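Local atomic coordinates of carbon monoxide dehydrogenase (Thermococcus sp. AM4, PDB entry 6T7J), a protein that probably catalyses the reversible oxidation of carbon monoxide to carbon dioxide at a metal-sulfur active-site cluster, passing electrons through further iron-sulfur clusters. Residues 458-461 with 462-466; 130-133 with 134-138. All blocks are in the same frame, centred on the assembly; numbering follows the deposited sequence.

Contact 1: 458-461 with 462-466; sequences HNYS and HVTLA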
ATOM      1  N   HIS A 458      28.725   6.173  -8.988  1.00 50.25           N
ATOM      2  CA  HIS A 458      28.087   7.155  -8.119  1.00 51.08           C
ATOM      3  C   HIS A 458      28.171   8.556  -8.719  1.00 51.76           C
ATOM      4  O   HIS A 458      29.267   9.089  -8.932  1.00 49.92           O
ATOM      5  CB  HIS A 458      28.727   7.123  -6.735  1.00 51.51           C
ATOM      6  CG  HIS A 458      28.174   8.145  -5.794  1.00 50.90           C
ATOM      7  ND1 HIS A 458      28.959   9.103  -5.190  1.00 50.71           N
ATOM      8  CD2 HIS A 458      26.910   8.366  -5.359  1.00 52.56           C
ATOM      9  CE1 HIS A 458      28.204   9.868  -4.421  1.00 50.26           C
ATOM     10  NE2 HIS A 458      26.957   9.440  -4.506  1.00 53.80           N
ATOM     11  N   ASN A 459      27.004   9.140  -8.995  1.00 49.29           N
ATOM     12  CA  ASN A 459      26.850  10.492  -9.525  1.00 49.06           C
ATOM     13  C   ASN A 459      27.424  10.647 -10.928  1.00 53.00           C
ATOM     14  O   ASN A 459      27.356  11.738 -11.501  1.00 55.91           O
ATOM     15  CB  ASN A 459      27.487  11.523  -8.589  1.00 46.57           C
ATOM     16  CG  ASN A 459      26.674  11.749  -7.329  1.00 46.92           C
ATOM     17  OD1 ASN A 459      25.471  11.487  -7.295  1.00 44.59           O
ATOM     18  ND2 ASN A 459      27.330  12.239  -6.285  1.00 47.62           N
ATOM     19  N   TYR A 460      27.972   9.573 -11.506  1.00 52.43           N
ATOM     20  CA  TYR A 460      28.565   9.690 -12.836  1.00 50.96           C
ATOM     21  C   TYR A 460      27.511   9.980 -13.895  1.00 48.18           C
ATOM     22  O   TYR A 460      27.713  10.843 -14.757  1.00 49.77           O
ATOM     23  CB  TYR A 460      29.341   8.424 -13.198  1.00 50.40           C
ATOM     24  CG  TYR A 460      29.987   8.501 -14.566  1.00 49.22           C
ATOM     25  CD1 TYR A 460      31.152   9.230 -14.764  1.00 51.55           C
ATOM     26  CD2 TYR A 460      29.421   7.861 -15.662  1.00 51.82           C
ATOM     27  CE1 TYR A 460      31.741   9.313 -16.013  1.00 52.22           C
ATOM     28  CE2 TYR A 460      30.004   7.938 -16.915  1.00 52.56           C
ATOM     29  CZ  TYR A 460      31.163   8.666 -17.084  1.00 47.52           C
ATOM     30  OH  TYR A 460      31.747   8.746 -18.325  1.00 59.63           O
ATOM     31  N   SER A 461      26.382   9.269 -13.856  1.00 47.15           N
ATOM     32  CA  SER A 461      25.369   9.476 -14.886  1.00 50.77           C
ATOM     33  C   SER A 461      24.704  10.840 -14.741  1.00 53.20           C
ATOM     34  O   SER A 461      24.456  11.516 -15.745  1.00 56.13           O
ATOM     35  CB  SER A 461      24.338   8.349 -14.849  1.00 45.44           C
ATOM     36  OG  SER A 461      24.857   7.173 -15.448  1.00 47.88           O
ATOM     37  N   HIS A 462      24.429  11.271 -13.507  1.00 44.03           N
ATOM     38  CA  HIS A 462      23.897  12.611 -13.279  1.00 57.06           C
ATOM     39  C   HIS A 462      24.728  13.663 -14.009  1.00 60.22           C
ATOM     40  O   HIS A 462      24.233  14.382 -14.892  1.00 60.00           O
ATOM     41  CB  HIS A 462      23.865  12.916 -11.777  1.00 48.76           C
ATOM     42  CG  HIS A 462      22.822  12.156 -11.015  1.00 50.40           C
ATOM     43  ND1 HIS A 462      21.510  12.069 -11.427  1.00 53.65           N
ATOM     44  CD2 HIS A 462      22.900  11.461  -9.856  1.00 47.94           C
ATOM     45  CE1 HIS A 462      20.825  11.347 -10.558  1.00 48.60           C
ATOM     46  NE2 HIS A 462      21.645  10.966  -9.596  1.00 48.02           N
ATOM     47  N   VAL A 463      26.016  13.740 -13.665  1.00 54.29           N
ATOM     48  CA  VAL A 463      26.863  14.810 -14.180  1.00 55.95           C
ATOM     49  C   VAL A 463      27.128  14.626 -15.669  1.00 51.01           C
ATOM     50  O   VAL A 463      27.148  15.601 -16.428  1.00 52.01           O
ATOM     51  CB  VAL A 463      28.171  14.898 -13.375  1.00 57.12           C
ATOM     52  CG1 VAL A 463      28.911  13.573 -13.384  1.00 59.25           C
ATOM     53  CG2 VAL A 463      29.048  15.978 -13.945  1.00 59.05           C
ATOM     54  N   THR A 464      27.333  13.383 -16.119  1.00 56.38           N
ATOM     55  CA  THR A 464      27.633  13.167 -17.531  1.00 54.55           C
ATOM     56  C   THR A 464      26.441  13.531 -18.408  1.00 56.42           C
ATOM     57  O   THR A 464      26.606  14.177 -19.450  1.00 59.50           O
ATOM     58  CB  THR A 464      28.066  11.719 -17.767  1.00 55.03           C
ATOM     59  OG1 THR A 464      29.350  11.499 -17.167  1.00 53.78           O
ATOM     60  CG2 THR A 464      28.170  11.426 -19.255  1.00 53.75           C
ATOM     61  N   LEU A 465      25.229  13.145 -17.998  1.00 53.21           N
ATOM     62  CA  LEU A 465      24.041  13.530 -18.749  1.00 57.31           C
ATOM     63  C   LEU A 465      23.859  15.041 -18.753  1.00 55.22           C
ATOM     64  O   LEU A 465      23.572  15.635 -19.801  1.00 55.34           O
ATOM     65  CB  LEU A 465      22.807  12.842 -18.164  1.00 57.35           C
ATOM     66  CG  LEU A 465      21.502  13.100 -18.917  1.00 57.93           C
ATOM     67  CD1 LEU A 465      21.568  12.492 -20.300  1.00 52.25           C
ATOM     68  CD2 LEU A 465      20.322  12.543 -18.150  1.00 57.51           C
ATOM     69  N   ALA A 466      24.027  15.685 -17.591  1.00 51.72           N
ATOM     70  CA  ALA A 466      23.894  17.138 -17.538  1.00 50.92           C
ATOM     71  C   ALA A 466      24.893  17.820 -18.470  1.00 56.86           C
ATOM     72  O   ALA A 466      24.533  18.752 -19.204  1.00 50.49           O
ATOM     73  CB  ALA A 466      24.074  17.625 -16.101  1.00 45.17           C
TER
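Thr464 OG1 sits beside its own backbone N (chi1 -69°) and Tyr460 swings CG anti to its backbone N (chi1 -180°), which sets the hydroxyl over one face of the phenol ring. Thr464 OG1 lies 3.3 Å above the plane of the Tyr460 ring, displaced toward its rim, and 3.4 Å from Tyr460 CZ. Thr464 OG1 also donates to Tyr460 O, 3.0 Å away, and Thr464 N adds a second bond from the opposite face of that carbonyl, so two donors of one residue grip a single oxygen. Asn459 is the N-cap residue, but its amide makes no capping bond: Asn459 OD1 accepts from Asn452 ND2 and lies 3.6 Å from His462 CD2, near the plane of the imidazole at its edge. This is the opening turn of helix 460-471, the helix of the beta-alpha-beta crossover between strands 444-448 and 474-478. Its first bond, Val463 N to Asn459 O, is nearly straight, with an N-H...O angle of 173°. At the helix start the carboxylate of Glu554 accepts from Asn459 N and His462 N. His462 NE2 bonds the carbonyl of Cys451, a pocket residue of the broken Fe4S4 cluster. The side chain of His462 is about 7 Å from that cluster.

Contact 2: 130-133 with 134-138; sequences LKSL and AETLG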
ATOM      1  N   LEU A 130       0.011  32.216  -0.955  1.00 51.58           N
ATOM      2  CA  LEU A 130      -1.194  31.717  -0.299  1.00 51.43           C
ATOM      3  C   LEU A 130      -2.450  32.229  -0.995  1.00 53.26           C
ATOM      4  O   LEU A 130      -3.354  31.452  -1.326  1.00 49.86           O
ATOM      5  CB  LEU A 130      -1.181  32.120   1.178  1.00 52.05           C
ATOM      6  CG  LEU A 130      -2.495  32.169   1.965  1.00 50.86           C
ATOM      7  CD1 LEU A 130      -3.172  30.811   2.005  1.00 45.23           C
ATOM      8  CD2 LEU A 130      -2.242  32.672   3.378  1.00 52.91           C
ATOM      9  N   LYS A 131      -2.515  33.540  -1.241  1.00 58.00           N
ATOM     10  CA  LYS A 131      -3.695  34.111  -1.878  1.00 57.90           C
ATOM     11  C   LYS A 131      -3.870  33.592  -3.302  1.00 54.01           C
ATOM     12  O   LYS A 131      -4.988  33.266  -3.716  1.00 48.92           O
ATOM     13  CB  LYS A 131      -3.612  35.638  -1.859  1.00 54.13           C
ATOM     14  CG  LYS A 131      -3.720  36.238  -0.464  1.00 56.11           C
ATOM     15  CD  LYS A 131      -4.135  37.699  -0.509  1.00 58.17           C
ATOM     16  CE  LYS A 131      -3.046  38.598   0.054  1.00 60.31           C
ATOM     17  NZ  LYS A 131      -3.599  39.823   0.699  1.00 65.03           N
ATOM     18  N   SER A 132      -2.776  33.487  -4.063  1.00 54.56           N
ATOM     19  CA  SER A 132      -2.900  33.026  -5.444  1.00 59.10           C
ATOM     20  C   SER A 132      -3.314  31.560  -5.508  1.00 62.55           C
ATOM     21  O   SER A 132      -4.159  31.184  -6.332  1.00 62.91           O
ATOM     22  CB  SER A 132      -1.589  33.250  -6.197  1.00 57.14           C
ATOM     23  OG  SER A 132      -1.542  32.460  -7.373  1.00 76.39           O
ATOM     24  N   LEU A 133      -2.737  30.716  -4.647  1.00 56.35           N
ATOM     25  CA  LEU A 133      -3.128  29.311  -4.618  1.00 57.32           C
ATOM     26  C   LEU A 133      -4.575  29.152  -4.174  1.00 55.78           C
ATOM     27  O   LEU A 133      -5.300  28.296  -4.697  1.00 61.31           O
ATOM     28  CB  LEU A 133      -2.191  28.525  -3.699  1.00 58.57           C
ATOM     29  CG  LEU A 133      -2.605  27.091  -3.349  1.00 61.67           C
ATOM     30  CD1 LEU A 133      -2.711  26.234  -4.603  1.00 57.07           C
ATOM     31  CD2 LEU A 133      -1.631  26.474  -2.354  1.00 51.24           C
ATOM     32  N   ALA A 134      -5.022  29.972  -3.218  1.00 54.24           N
ATOM     33  CA  ALA A 134      -6.413  29.900  -2.785  1.00 52.90           C
ATOM     34  C   ALA A 134      -7.359  30.339  -3.895  1.00 53.97           C
ATOM     35  O   ALA A 134      -8.425  29.740  -4.080  1.00 49.49           O
ATOM     36  CB  ALA A 134      -6.616  30.750  -1.530  1.00 46.54           C
ATOM     37  N   GLU A 135      -6.988  31.379  -4.648  1.00 55.39           N
ATOM     38  CA  GLU A 135      -7.814  31.801  -5.776  1.00 53.90           C
ATOM     39  C   GLU A 135      -7.863  30.724  -6.850  1.00 52.87           C
ATOM     40  O   GLU A 135      -8.914  30.493  -7.463  1.00 48.28           O
ATOM     41  CB  GLU A 135      -7.289  33.112  -6.366  1.00 64.19           C
ATOM     42  CG  GLU A 135      -7.339  34.304  -5.422  1.00 62.34           C
ATOM     43  CD  GLU A 135      -8.698  34.976  -5.379  1.00 62.47           C
ATOM     44  OE1 GLU A 135      -8.792  36.089  -4.821  1.00 64.15           O
ATOM     45  OE2 GLU A 135      -9.670  34.395  -5.902  1.00 63.33           O
ATOM     46  N   THR A 136      -6.733  30.048  -7.087  1.00 57.35           N
ATOM     47  CA  THR A 136      -6.678  29.010  -8.113  1.00 50.23           C
ATOM     48  C   THR A 136      -7.625  27.855  -7.809  1.00 55.71           C
ATOM     49  O   THR A 136      -8.110  27.191  -8.732  1.00 60.18           O
ATOM     50  CB  THR A 136      -5.244  28.496  -8.258  1.00 59.56           C
ATOM     51  OG1 THR A 136      -4.348  29.606  -8.392  1.00 67.35           O
ATOM     52  CG2 THR A 136      -5.109  27.599  -9.482  1.00 54.69           C
ATOM     53  N   LEU A 137      -7.910  27.597  -6.535  1.00 56.67           N
ATOM     54  CA  LEU A 137      -8.794  26.500  -6.166  1.00 58.32           C
ATOM     55  C   LEU A 137     -10.205  26.969  -5.831  1.00 57.31           C
ATOM     56  O   LEU A 137     -10.996  26.189  -5.289  1.00 52.30           O
ATOM     57  CB  LEU A 137      -8.193  25.711  -5.002  1.00 52.10           C
ATOM     58  CG  LEU A 137      -6.733  25.301  -5.217  1.00 54.51           C
ATOM     59  CD1 LEU A 137      -6.047  25.089  -3.882  1.00 58.59           C
ATOM     60  CD2 LEU A 137      -6.616  24.056  -6.085  1.00 46.97           C
ATOM     61  N   GLY A 138     -10.542  28.218  -6.148  1.00 59.43           N
ATOM     62  CA  GLY A 138     -11.906  28.695  -6.027  1.00 51.93           C
ATOM     63  C   GLY A 138     -12.247  29.409  -4.740  1.00 51.75           C
ATOM     64  O   GLY A 138     -13.431  29.494  -4.395  1.00 56.37           O
TER
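Leu137 lays its side chain back against Leu133, one turn back, in helix 127-136. Leu137 CB stands 3.9 Å from Leu133 O. Leu137 CG, turned beside the backbone N (chi1 -50°), comes to 3.4 Å from Leu133 O. At the tip, CD1 of Leu137 has two neighbours, Leu133 O at 3.4 Å and Leu133 CD1 at 3.6 Å, the two leucines crossing at a slant. Leu153 of helix 146-162 touches both, and Leu133 also reaches Tyr236 and Ile240 of helix 212-242, so this apolar flank faces the protein interior. The backbone here is the last turn of helix 127-136, which ends in a Schellman motif: Gly138, with positive phi (95°), is its C-prime residue, Gly138 N bonding Glu135 O and Ile139 N bonding Ala134 O. Leu137 has already left helical angles, and its N reaches Leu133 O through a long bond with an N-H...O angle of only 135°. Just before the end, Thr136 doubles the grip on Ser132 O. Thr136 OG1 donates to Ser132 O from above the carbonyl plane at 2.6 Å, while Thr136 N approaches from the opposite face at 2.9 Å from that oxygen. Glu135 CG, beside its own backbone N, lies 3.1 Å from Lys131 O, beyond the oxygen end of that carbonyl. Glu135 OE1 is hydrogen-bonded to Thr141 OG1, in the loop following the helix.

How the contacts relate
Coming from the N terminus, the chain reaches contact 2 first, at the end of helix 127-136, and contact 1 much later, at the start of helix 460-471. Each is confined to consecutive residues, so neither closes a long loop; they follow in series, without nesting or crossing. Contact 2 ends a helix that rests on helices 146-162 and 212-242. Contact 1 begins the helix linking strands 444-448 and 474-478 of a parallel sheet, against helices 480-489 and 610-627 and near the broken Fe4S4 cluster. The centres of contact 1 and contact 2 are about 38 Å apart, on opposite sides of the chain's centre. The nearest atoms of contacts 1 and 2 are about 28 Å apart.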